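Local coordinates for protein pumilio homolog 23 (Arabidopsis thaliana, PDB 5WZJ) that binds RNA sequence-specifically through pumilio repeats, recognises 18S rRNA and probably regulates translation and mRNA stability, at residues Gln434-Phe439 against Gln445-Ser450; Glu473-Ser478 against Lys483-Leu488; Ala368-Gln371 against His376-Lys379. All blocks are in the same frame, centred on the assembly; numbering follows the deposited sequence.

How the contacts relate
All three contacts lie within the NOP9-like PUF repeat domain and join the end of one helix to the next helix along the chain. Contact 1 is fully buried and purely apolar, whereas contact 2, whose centre lies about 10 Å from that of contact 1, adds to its apolar part a lysine ammonium that binds backbone carbonyls. Contacts 2 and 3 are both partly buried; contact 3 is the smallest, and no hydrogen bond crosses it. Contact 1 touches both others: Phe437 packs beside residues 473-478, and residues 435-439 meet Gln371, Ser370 and Glu377. Contacts 2 and 3 do not touch. The first helices of contacts 1 and 2 each carry a base-reading side chain, while contact 3 lies away from the RNA.

Contact 1: residues Gln434-Phe439 against Gln445-Ser450; sequences QGIFKF and QPYITS. With nucleotides of chain B.
Ile436 sets its CG2 methyl over one face of the Tyr447 ring, 3.8 Å from the centroid and 21° off the ring normal, a CH-pi contact. The methyl sits off centre, closest to Tyr447 CG at 3.5 Å. At the far end of the ring Ile436 CD1 comes within 3.8 Å of Tyr447 CZ, and the aliphatic branches thus span the ring from root to hydroxyl. Tyr447 holds CG beside its backbone N (chi1 -61°), which turns the ring toward Ile436, and its OH bonds to Cys381 O on helix 377-388. Replacing this tyrosine with an alanine would probably uncover Ile436 CG2 and CD1 and leave Cys381 O without its hydroxyl partner. The helices joined here belong to the superhelix of pumilio repeats: helix 427-436 lines the RNA-binding surface, and helix 445-453 packs behind it. On the RNA side Gln434 reads A3 of chain B along its Watson-Crick edge. Its NE2 gives a nearly straight bond to N1 of A3 (3.0 Å, 170°), while N6 of A3 makes only a weak bond to Gln434 OE1. Away from the Ile436-Tyr447 pair the fit is looser. Phe437 brings just the edge of its ring, with CZ 4.1 Å from Tyr447 CB and CE1 4.0 Å from Ile448 CG1; the side chain also packs on Val471 and Ala474 of helix 468-477. On the solvent side lie Lys438, at the turn, and Gln445 and Thr449, on the outer helix, none of which reaches across.

Contact 2: residues Glu473-Ser478 against Lys483-Leu488; sequences EAFLAS and KQKRRL. With nucleotides of chain B.
Lys485 NZ is gripped by two backbone carbonyls at the end of helix 468-477: Ser478 O at 2.7 Å and Leu476 O at 2.8 Å. The two bonds differ in approach. The ammonium stands well above the carbonyl plane of Leu476, 48° out of it, but only 23° from that of Ser478. Lys485 reaches them with a fully extended chain, and its methylenes are used on the way: CB lies 4.1 Å from Leu476 CD2, and CG is 4.0 Å from Phe475 CZ. The helix end is also tied within itself. Ser478 OG donates to Phe475 O over 2.6 Å, in the carbonyl plane and on a lone pair, and the same oxygen takes the Ser478 backbone N-H. Beside the lysine chain, Phe475 holds its CG anti to the backbone N and carries its ring in among residues of the second helix. The ring edge points at Gln484 O, while CE2 meets Leu488 CB at 4.1 Å; Leu451 and Thr452 of helix 445-453 add to the surroundings of this ring. Both helices lie in the seventh pumilio repeat and run roughly antiparallel, the short helical segments at 149°. On the RNA side Glu473 recognises G2 of chain B by a bidentate pair, N1 of G2 to Glu473 OE1 and N2 of G2 to Glu473 OE2 at 2.8 Å; Lys511 (salt bridge to OE1) and Thr508 (hydrogen bond to OE2) also engage the carboxylate. The lysine would probably offset the partial negative charge expected at the helix C-terminus, an attraction likely to favour its protonated form and fasten the helix end to its neighbour.

Contact 3: residues Ala368-Gln371 against His376-Lys379; sequences AVSQ and HENK
Ser370 and Glu377 bring their CA atoms to 5.2 Å where helix 360-373, near its end, gives way to helix 377-388. His376 occupies the N-cap position of the second helix and has a left-handed backbone (phi 60°, psi 23°), which turns the chain sharply into that helix. Ser370 points its CB at the other segment, and OG stops 3.6 Å from Glu377 CA. This hydroxyl lies between its own backbone N and carbonyl carbon, and it bonds back to Ile367 O, one turn earlier, instead of across the contact. The contact joins two consecutive helices of the all-helical PUF repeat domain, whose repeats pack into a right-handed superhelix; its nearest atom is about 11 Å from the bound RNA. Glu377 lays its aliphatic part against the serine: CG is 3.6 Å from Ser370 O. The chain is bent at the rotation about CB-CG (chi2 107°), and the carboxylate carbon CD of Glu377 stays 4.2 Å from Ser370 O. No hydrogen bond spans the two segments, and the meeting rests on van der Waals contact. Gln371 is turned the other way, its NE2 bonding to Gly435 O on helix 427-436. The Phe439 ring packs against Ser370, Gln371 and Glu377, bringing the turn that follows helix 427-436 onto both segments. The His376 ring leads off to meet that of Trp344 on helix 337-347, the two planes inclined to each other.

Contact 1: residues Gln434-Phe439 against Gln445-Ser450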
loop_
_atom_site.group_PDB
_atom_site.type_symbol
_atom_site.label_atom_id
_atom_site.label_comp_id
_atom_site.label_asym_id
_atom_site.label_seq_id
_atom_site.Cartn_x
_atom_site.Cartn_y
_atom_site.Cartn_z
ATOM N N GLN A 434 -5.425 -16.561 4.838
ATOM C CA GLN A 434 -5.195 -15.829 6.080
ATOM C C GLN A 434 -6.487 -15.221 6.594
ATOM O O GLN A 434 -6.747 -15.228 7.803
ATOM C CB GLN A 434 -4.133 -14.739 5.862
ATOM C CG GLN A 434 -2.729 -15.319 5.647
ATOM C CD GLN A 434 -1.771 -14.310 5.081
ATOM O OE1 GLN A 434 -1.463 -13.312 5.721
ATOM N NE2 GLN A 434 -1.297 -14.559 3.875
ATOM N N GLY A 435 -7.309 -14.684 5.688
ATOM C CA GLY A 435 -8.599 -14.152 6.102
ATOM C C GLY A 435 -9.567 -15.248 6.518
ATOM O O GLY A 435 -10.321 -15.083 7.481
ATOM N N ILE A 436 -9.562 -16.374 5.791
ATOM C CA ILE A 436 -10.411 -17.519 6.138
ATOM C C ILE A 436 -10.203 -17.911 7.595
ATOM O O ILE A 436 -11.164 -18.116 8.348
ATOM C CB ILE A 436 -10.128 -18.702 5.188
ATOM C CG1 ILE A 436 -10.740 -18.434 3.807
ATOM C CG2 ILE A 436 -10.628 -20.045 5.775
ATOM C CD1 ILE A 436 -12.246 -18.566 3.786
ATOM N N PHE A 437 -8.949 -17.995 8.026
ATOM C CA PHE A 437 -8.695 -18.517 9.361
ATOM C C PHE A 437 -8.971 -17.501 10.459
ATOM O O PHE A 437 -8.776 -17.814 11.639
ATOM C CB PHE A 437 -7.268 -19.080 9.447
ATOM C CG PHE A 437 -7.142 -20.417 8.760
ATOM C CD1 PHE A 437 -7.888 -21.501 9.216
ATOM C CD2 PHE A 437 -6.357 -20.576 7.623
ATOM C CE1 PHE A 437 -7.833 -22.736 8.570
ATOM C CE2 PHE A 437 -6.287 -21.813 6.967
ATOM C CZ PHE A 437 -7.029 -22.891 7.441
ATOM N N LYS A 438 -9.476 -16.321 10.113
ATOM C CA LYS A 438 -9.982 -15.404 11.120
ATOM C C LYS A 438 -11.475 -15.575 11.379
ATOM O O LYS A 438 -11.973 -15.043 12.377
ATOM C CB LYS A 438 -9.653 -13.961 10.717
ATOM C CG LYS A 438 -8.164 -13.636 10.903
ATOM C CD LYS A 438 -7.779 -12.311 10.270
ATOM C CE LYS A 438 -8.533 -11.159 10.903
ATOM N NZ LYS A 438 -8.423 -9.919 10.078
ATOM N N PHE A 439 -12.199 -16.313 10.530
ATOM C CA PHE A 439 -13.590 -16.638 10.833
ATOM C C PHE A 439 -13.680 -17.560 12.054
ATOM O O PHE A 439 -12.738 -18.284 12.396
ATOM C CB PHE A 439 -14.273 -17.327 9.644
ATOM C CG PHE A 439 -14.570 -16.413 8.474
ATOM C CD1 PHE A 439 -15.695 -15.597 8.472
ATOM C CD2 PHE A 439 -13.736 -16.392 7.365
ATOM C CE1 PHE A 439 -15.978 -14.768 7.391
ATOM C CE2 PHE A 439 -14.014 -15.568 6.277
ATOM C CZ PHE A 439 -15.137 -14.758 6.289
ATOM N N GLN A 445 -15.041 -25.225 8.728
ATOM C CA GLN A 445 -14.656 -26.619 8.952
ATOM C C GLN A 445 -13.986 -27.269 7.738
ATOM O O GLN A 445 -12.979 -27.969 7.930
ATOM C CB GLN A 445 -15.879 -27.424 9.426
ATOM C CG GLN A 445 -16.281 -27.060 10.865
ATOM C CD GLN A 445 -15.194 -27.422 11.870
ATOM O OE1 GLN A 445 -14.879 -28.600 12.039
ATOM N NE2 GLN A 445 -14.604 -26.415 12.531
ATOM N N PRO A 446 -14.450 -27.080 6.499
ATOM C CA PRO A 446 -13.720 -27.677 5.365
ATOM C C PRO A 446 -12.275 -27.206 5.264
ATOM O O PRO A 446 -11.407 -27.987 4.848
ATOM C CB PRO A 446 -14.535 -27.228 4.142
ATOM C CG PRO A 446 -15.884 -26.860 4.672
ATOM C CD PRO A 446 -15.660 -26.356 6.056
ATOM N N TYR A 447 -11.985 -25.953 5.638
ATOM C CA TYR A 447 -10.613 -25.458 5.529
ATOM C C TYR A 447 -9.732 -26.051 6.616
ATOM O O TYR A 447 -8.584 -26.429 6.352
ATOM C CB TYR A 447 -10.586 -23.925 5.601
ATOM C CG TYR A 447 -11.364 -23.271 4.494
ATOM C CD1 TYR A 447 -12.743 -23.089 4.611
ATOM C CD2 TYR A 447 -10.737 -22.844 3.323
ATOM C CE1 TYR A 447 -13.471 -22.490 3.611
ATOM C CE2 TYR A 447 -11.470 -22.243 2.295
ATOM C CZ TYR A 447 -12.844 -22.068 2.456
ATOM O OH TYR A 447 -13.604 -21.472 1.468
ATOM N N ILE A 448 -10.254 -26.130 7.847
ATOM C CA ILE A 448 -9.493 -26.708 8.955
ATOM C C ILE A 448 -9.195 -28.177 8.681
ATOM O O ILE A 448 -8.070 -28.655 8.893
ATOM C CB ILE A 448 -10.257 -26.536 10.280
ATOM C CG1 ILE A 448 -10.342 -25.062 10.672
ATOM C CG2 ILE A 448 -9.594 -27.340 11.392
ATOM C CD1 ILE A 448 -11.397 -24.772 11.737
ATOM N N THR A 449 -10.204 -28.923 8.217
ATOM C CA THR A 449 -9.983 -30.337 7.919
ATOM C C THR A 449 -8.976 -30.503 6.785
ATOM O O THR A 449 -8.059 -31.326 6.875
ATOM C CB THR A 449 -11.312 -31.024 7.579
ATOM O OG1 THR A 449 -12.070 -31.210 8.788
ATOM C CG2 THR A 449 -11.065 -32.375 6.926
ATOM N N SER A 450 -9.106 -29.695 5.730
ATOM C CA SER A 450 -8.206 -29.820 4.587
ATOM C C SER A 450 -6.773 -29.481 4.974
ATOM O O SER A 450 -5.832 -30.184 4.577
ATOM C CB SER A 450 -8.682 -28.918 3.445
ATOM O OG SER A 450 -7.787 -28.955 2.337
ATOM P P A B 3 8.929 -9.234 2.979
ATOM O OP1 A B 3 9.928 -8.531 2.126
ATOM O OP2 A B 3 7.962 -8.459 3.798
ATOM O "O5'" A B 3 8.117 -10.222 2.028
ATOM C "C5'" A B 3 8.789 -11.164 1.200
ATOM C "C4'" A B 3 7.807 -12.046 0.465
ATOM O "O4'" A B 3 7.088 -12.870 1.417
ATOM C "C3'" A B 3 6.708 -11.326 -0.314
ATOM O "O3'" A B 3 7.139 -10.901 -1.596
ATOM C "C2'" A B 3 5.582 -12.358 -0.358
ATOM O "O2'" A B 3 5.797 -13.319 -1.383
ATOM C "C1'" A B 3 5.754 -13.056 0.990
ATOM N N9 A B 3 4.851 -12.531 2.028
ATOM C C8 A B 3 5.189 -11.797 3.144
ATOM N N7 A B 3 4.151 -11.507 3.904
ATOM C C5 A B 3 3.071 -12.106 3.242
ATOM C C6 A B 3 1.695 -12.178 3.518
ATOM N N6 A B 3 1.130 -11.610 4.586
ATOM N N1 A B 3 0.901 -12.860 2.654
ATOM C C2 A B 3 1.448 -13.428 1.578
ATOM N N3 A B 3 2.730 -13.429 1.211
ATOM C C4 A B 3 3.491 -12.744 2.089
#

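Contact 2: residues Glu473-Ser478 against Lys483-Leu488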
loop_
_atom_site.group_PDB
_atom_site.type_symbol
_atom_site.label_atom_id
_atom_site.label_comp_id
_atom_site.label_asym_id
_atom_site.label_seq_id
_atom_site.Cartn_x
_atom_site.Cartn_y
_atom_site.Cartn_z
ATOM N N GLU A 473 0.373 -19.827 10.144
ATOM C CA GLU A 473 0.349 -18.999 11.345
ATOM C C GLU A 473 -1.050 -18.477 11.626
ATOM O O GLU A 473 -1.455 -18.371 12.789
ATOM C CB GLU A 473 1.349 -17.842 11.215
ATOM C CG GLU A 473 2.806 -18.299 11.325
ATOM C CD GLU A 473 3.800 -17.239 10.875
ATOM O OE1 GLU A 473 3.453 -16.034 10.878
ATOM O OE2 GLU A 473 4.926 -17.620 10.506
ATOM N N ALA A 474 -1.805 -18.147 10.578
ATOM C CA ALA A 474 -3.183 -17.724 10.789
ATOM C C ALA A 474 -4.022 -18.866 11.361
ATOM O O ALA A 474 -4.863 -18.647 12.243
ATOM C CB ALA A 474 -3.783 -17.208 9.475
ATOM N N PHE A 475 -3.813 -20.091 10.866
ATOM C CA PHE A 475 -4.489 -21.251 11.451
ATOM C C PHE A 475 -4.111 -21.438 12.919
ATOM O O PHE A 475 -4.976 -21.695 13.761
ATOM C CB PHE A 475 -4.154 -22.512 10.655
ATOM C CG PHE A 475 -4.486 -23.798 11.376
ATOM C CD1 PHE A 475 -5.800 -24.207 11.524
ATOM C CD2 PHE A 475 -3.473 -24.621 11.856
ATOM C CE1 PHE A 475 -6.108 -25.405 12.170
ATOM C CE2 PHE A 475 -3.768 -25.824 12.498
ATOM C CZ PHE A 475 -5.093 -26.202 12.667
ATOM N N LEU A 476 -2.822 -21.330 13.242
ATOM C CA LEU A 476 -2.390 -21.472 14.633
ATOM C C LEU A 476 -3.023 -20.423 15.542
ATOM O O LEU A 476 -3.256 -20.690 16.732
ATOM C CB LEU A 476 -0.862 -21.403 14.708
ATOM C CG LEU A 476 -0.163 -22.623 14.086
ATOM C CD1 LEU A 476 1.332 -22.525 14.288
ATOM C CD2 LEU A 476 -0.684 -23.918 14.713
ATOM N N ALA A 477 -3.320 -19.235 15.010
ATOM C CA ALA A 477 -3.988 -18.193 15.781
ATOM C C ALA A 477 -5.506 -18.293 15.740
ATOM O O ALA A 477 -6.172 -17.517 16.424
ATOM C CB ALA A 477 -3.563 -16.808 15.272
ATOM N N SER A 478 -6.073 -19.207 14.951
ATOM C CA SER A 478 -7.520 -19.297 14.805
ATOM C C SER A 478 -8.137 -19.898 16.064
ATOM O O SER A 478 -7.440 -20.296 16.998
ATOM C CB SER A 478 -7.878 -20.148 13.587
ATOM O OG SER A 478 -7.580 -21.516 13.839
ATOM N N LYS A 483 -6.321 -29.738 19.565
ATOM C CA LYS A 483 -5.883 -31.019 19.025
ATOM C C LYS A 483 -5.620 -30.926 17.518
ATOM O O LYS A 483 -4.707 -31.583 17.003
ATOM C CB LYS A 483 -6.928 -32.099 19.352
ATOM C CG LYS A 483 -8.031 -32.251 18.292
ATOM C CD LYS A 483 -9.334 -32.811 18.842
ATOM C CE LYS A 483 -9.145 -34.159 19.503
ATOM N NZ LYS A 483 -10.417 -34.606 20.143
ATOM N N GLN A 484 -6.398 -30.107 16.805
ATOM C CA GLN A 484 -6.195 -29.922 15.374
ATOM C C GLN A 484 -4.902 -29.168 15.103
ATOM O O GLN A 484 -4.145 -29.524 14.188
ATOM C CB GLN A 484 -7.406 -29.191 14.776
ATOM C CG GLN A 484 -8.702 -30.044 14.829
ATOM C CD GLN A 484 -9.965 -29.292 14.380
ATOM O OE1 GLN A 484 -10.165 -28.131 14.733
ATOM N NE2 GLN A 484 -10.818 -29.963 13.601
ATOM N N LYS A 485 -4.621 -28.140 15.908
ATOM C CA LYS A 485 -3.345 -27.438 15.807
ATOM C C LYS A 485 -2.191 -28.375 16.111
ATOM O O LYS A 485 -1.199 -28.407 15.379
ATOM C CB LYS A 485 -3.320 -26.242 16.769
ATOM C CG LYS A 485 -4.470 -25.255 16.540
ATOM C CD LYS A 485 -4.330 -23.991 17.392
ATOM C CE LYS A 485 -5.468 -23.012 17.089
ATOM N NZ LYS A 485 -5.481 -21.853 18.013
ATOM N N ARG A 486 -2.307 -29.143 17.203
ATOM C CA ARG A 486 -1.256 -30.091 17.571
ATOM C C ARG A 486 -0.992 -31.098 16.451
ATOM O O ARG A 486 0.163 -31.416 16.146
ATOM C CB ARG A 486 -1.646 -30.805 18.878
ATOM C CG ARG A 486 -0.672 -31.904 19.342
ATOM C CD ARG A 486 -0.996 -32.449 20.766
ATOM N NE ARG A 486 -2.199 -33.294 20.825
ATOM C CZ ARG A 486 -3.352 -32.937 21.403
ATOM N NH1 ARG A 486 -3.480 -31.742 21.980
ATOM N NH2 ARG A 486 -4.387 -33.773 21.419
ATOM N N ARG A 487 -2.053 -31.600 15.816
ATOM C CA ARG A 487 -1.861 -32.554 14.732
ATOM C C ARG A 487 -0.987 -31.965 13.628
ATOM O O ARG A 487 -0.108 -32.650 13.093
ATOM C CB ARG A 487 -3.217 -32.991 14.172
ATOM C CG ARG A 487 -3.080 -33.894 12.932
ATOM C CD ARG A 487 -4.421 -34.179 12.280
ATOM N NE ARG A 487 -4.261 -35.097 11.155
ATOM C CZ ARG A 487 -5.209 -35.344 10.259
ATOM N NH1 ARG A 487 -6.387 -34.736 10.362
ATOM N NH2 ARG A 487 -4.974 -36.199 9.268
ATOM N N LEU A 488 -1.218 -30.699 13.265
ATOM C CA LEU A 488 -0.410 -30.079 12.218
ATOM C C LEU A 488 1.019 -29.862 12.693
ATOM O O LEU A 488 1.975 -30.139 11.962
ATOM C CB LEU A 488 -1.039 -28.747 11.768
ATOM C CG LEU A 488 -0.277 -28.021 10.641
ATOM C CD1 LEU A 488 -1.229 -27.357 9.673
ATOM C CD2 LEU A 488 0.704 -26.990 11.186
ATOM P P G B 2 11.906 -7.763 7.896
ATOM O OP1 G B 2 12.319 -6.892 6.767
ATOM O OP2 G B 2 11.129 -7.199 9.027
ATOM O "O5'" G B 2 11.049 -8.940 7.248
ATOM C "C5'" G B 2 11.673 -9.972 6.499
ATOM C "C4'" G B 2 10.659 -10.984 6.024
ATOM O "O4'" G B 2 10.094 -11.696 7.147
ATOM C "C3'" G B 2 9.457 -10.416 5.288
ATOM O "O3'" G B 2 9.770 -10.229 3.917
ATOM C "C2'" G B 2 8.358 -11.462 5.520
ATOM O "O2'" G B 2 8.358 -12.432 4.479
ATOM C "C1'" G B 2 8.801 -12.140 6.830
ATOM N N9 G B 2 7.902 -11.915 7.979
ATOM C C8 G B 2 7.666 -10.794 8.750
ATOM N N7 G B 2 6.791 -11.007 9.708
ATOM C C5 G B 2 6.437 -12.348 9.556
ATOM C C6 G B 2 5.533 -13.175 10.280
ATOM O O6 G B 2 4.826 -12.876 11.244
ATOM N N1 G B 2 5.488 -14.473 9.771
ATOM C C2 G B 2 6.210 -14.926 8.699
ATOM N N2 G B 2 6.042 -16.206 8.355
ATOM N N3 G B 2 7.062 -14.174 8.016
ATOM C C4 G B 2 7.117 -12.913 8.499
#

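Contact 3: residues Ala368-Gln371 against His376-Lys379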
loop_
_atom_site.group_PDB
_atom_site.type_symbol
_atom_site.label_atom_id
_atom_site.label_comp_id
_atom_site.label_asym_id
_atom_site.label_seq_id
_atom_site.Cartn_x
_atom_site.Cartn_y
_atom_site.Cartn_z
ATOM N N ALA A 368 -13.372 -10.888 2.978
ATOM C CA ALA A 368 -12.859 -10.124 4.112
ATOM C C ALA A 368 -13.918 -9.193 4.689
ATOM O O ALA A 368 -14.001 -9.018 5.911
ATOM C CB ALA A 368 -11.624 -9.324 3.693
ATOM N N VAL A 369 -14.735 -8.578 3.830
ATOM C CA VAL A 369 -15.722 -7.634 4.335
ATOM C C VAL A 369 -16.920 -8.345 4.957
ATOM O O VAL A 369 -17.592 -7.759 5.810
ATOM C CB VAL A 369 -16.169 -6.660 3.232
ATOM C CG1 VAL A 369 -17.244 -7.287 2.354
ATOM C CG2 VAL A 369 -16.662 -5.359 3.850
ATOM N N SER A 370 -17.219 -9.590 4.556
ATOM C CA SER A 370 -18.235 -10.350 5.283
ATOM C C SER A 370 -17.846 -10.480 6.747
ATOM O O SER A 370 -18.682 -10.323 7.649
ATOM C CB SER A 370 -18.425 -11.735 4.657
ATOM O OG SER A 370 -17.552 -12.682 5.236
ATOM N N GLN A 371 -16.561 -10.718 6.995
ATOM C CA GLN A 371 -16.047 -10.827 8.351
ATOM C C GLN A 371 -16.227 -9.524 9.118
ATOM O O GLN A 371 -16.627 -9.533 10.287
ATOM C CB GLN A 371 -14.580 -11.221 8.273
ATOM C CG GLN A 371 -13.957 -11.718 9.521
ATOM C CD GLN A 371 -12.550 -12.174 9.237
ATOM O OE1 GLN A 371 -11.584 -11.506 9.605
ATOM N NE2 GLN A 371 -12.424 -13.300 8.540
ATOM N N HIS A 376 -23.212 -12.860 5.888
ATOM C CA HIS A 376 -22.914 -13.786 4.791
ATOM C C HIS A 376 -21.569 -14.488 4.971
ATOM O O HIS A 376 -20.973 -14.944 3.984
ATOM C CB HIS A 376 -22.933 -13.078 3.425
ATOM C CG HIS A 376 -24.271 -12.522 3.046
ATOM N ND1 HIS A 376 -24.898 -11.533 3.774
ATOM C CD2 HIS A 376 -25.102 -12.820 2.017
ATOM C CE1 HIS A 376 -26.057 -11.240 3.206
ATOM N NE2 HIS A 376 -26.203 -12.003 2.136
ATOM N N GLU A 377 -21.072 -14.573 6.207
ATOM C CA GLU A 377 -19.769 -15.190 6.445
ATOM C C GLU A 377 -19.751 -16.634 5.956
ATOM O O GLU A 377 -18.894 -17.027 5.153
ATOM C CB GLU A 377 -19.423 -15.134 7.932
ATOM C CG GLU A 377 -19.441 -13.757 8.548
ATOM C CD GLU A 377 -20.637 -13.561 9.454
ATOM O OE1 GLU A 377 -21.777 -13.841 9.015
ATOM O OE2 GLU A 377 -20.433 -13.141 10.611
ATOM N N ASN A 378 -20.697 -17.441 6.435
ATOM C CA ASN A 378 -20.734 -18.841 6.035
ATOM C C ASN A 378 -20.989 -18.969 4.542
ATOM O O ASN A 378 -20.372 -19.804 3.868
ATOM C CB ASN A 378 -21.799 -19.593 6.839
ATOM C CG ASN A 378 -21.637 -21.096 6.750
ATOM O OD1 ASN A 378 -20.633 -21.651 7.200
ATOM N ND2 ASN A 378 -22.627 -21.765 6.175
ATOM N N LYS A 379 -21.881 -18.133 3.999
ATOM C CA LYS A 379 -22.160 -18.186 2.565
ATOM C C LYS A 379 -20.911 -17.885 1.737
ATOM O O LYS A 379 -20.698 -18.491 0.681
ATOM C CB LYS A 379 -23.286 -17.209 2.213
ATOM C CG LYS A 379 -24.689 -17.730 2.516
ATOM C CD LYS A 379 -25.707 -16.609 2.338
ATOM C CE LYS A 379 -27.089 -16.998 2.840
ATOM N NZ LYS A 379 -27.829 -17.781 1.825
#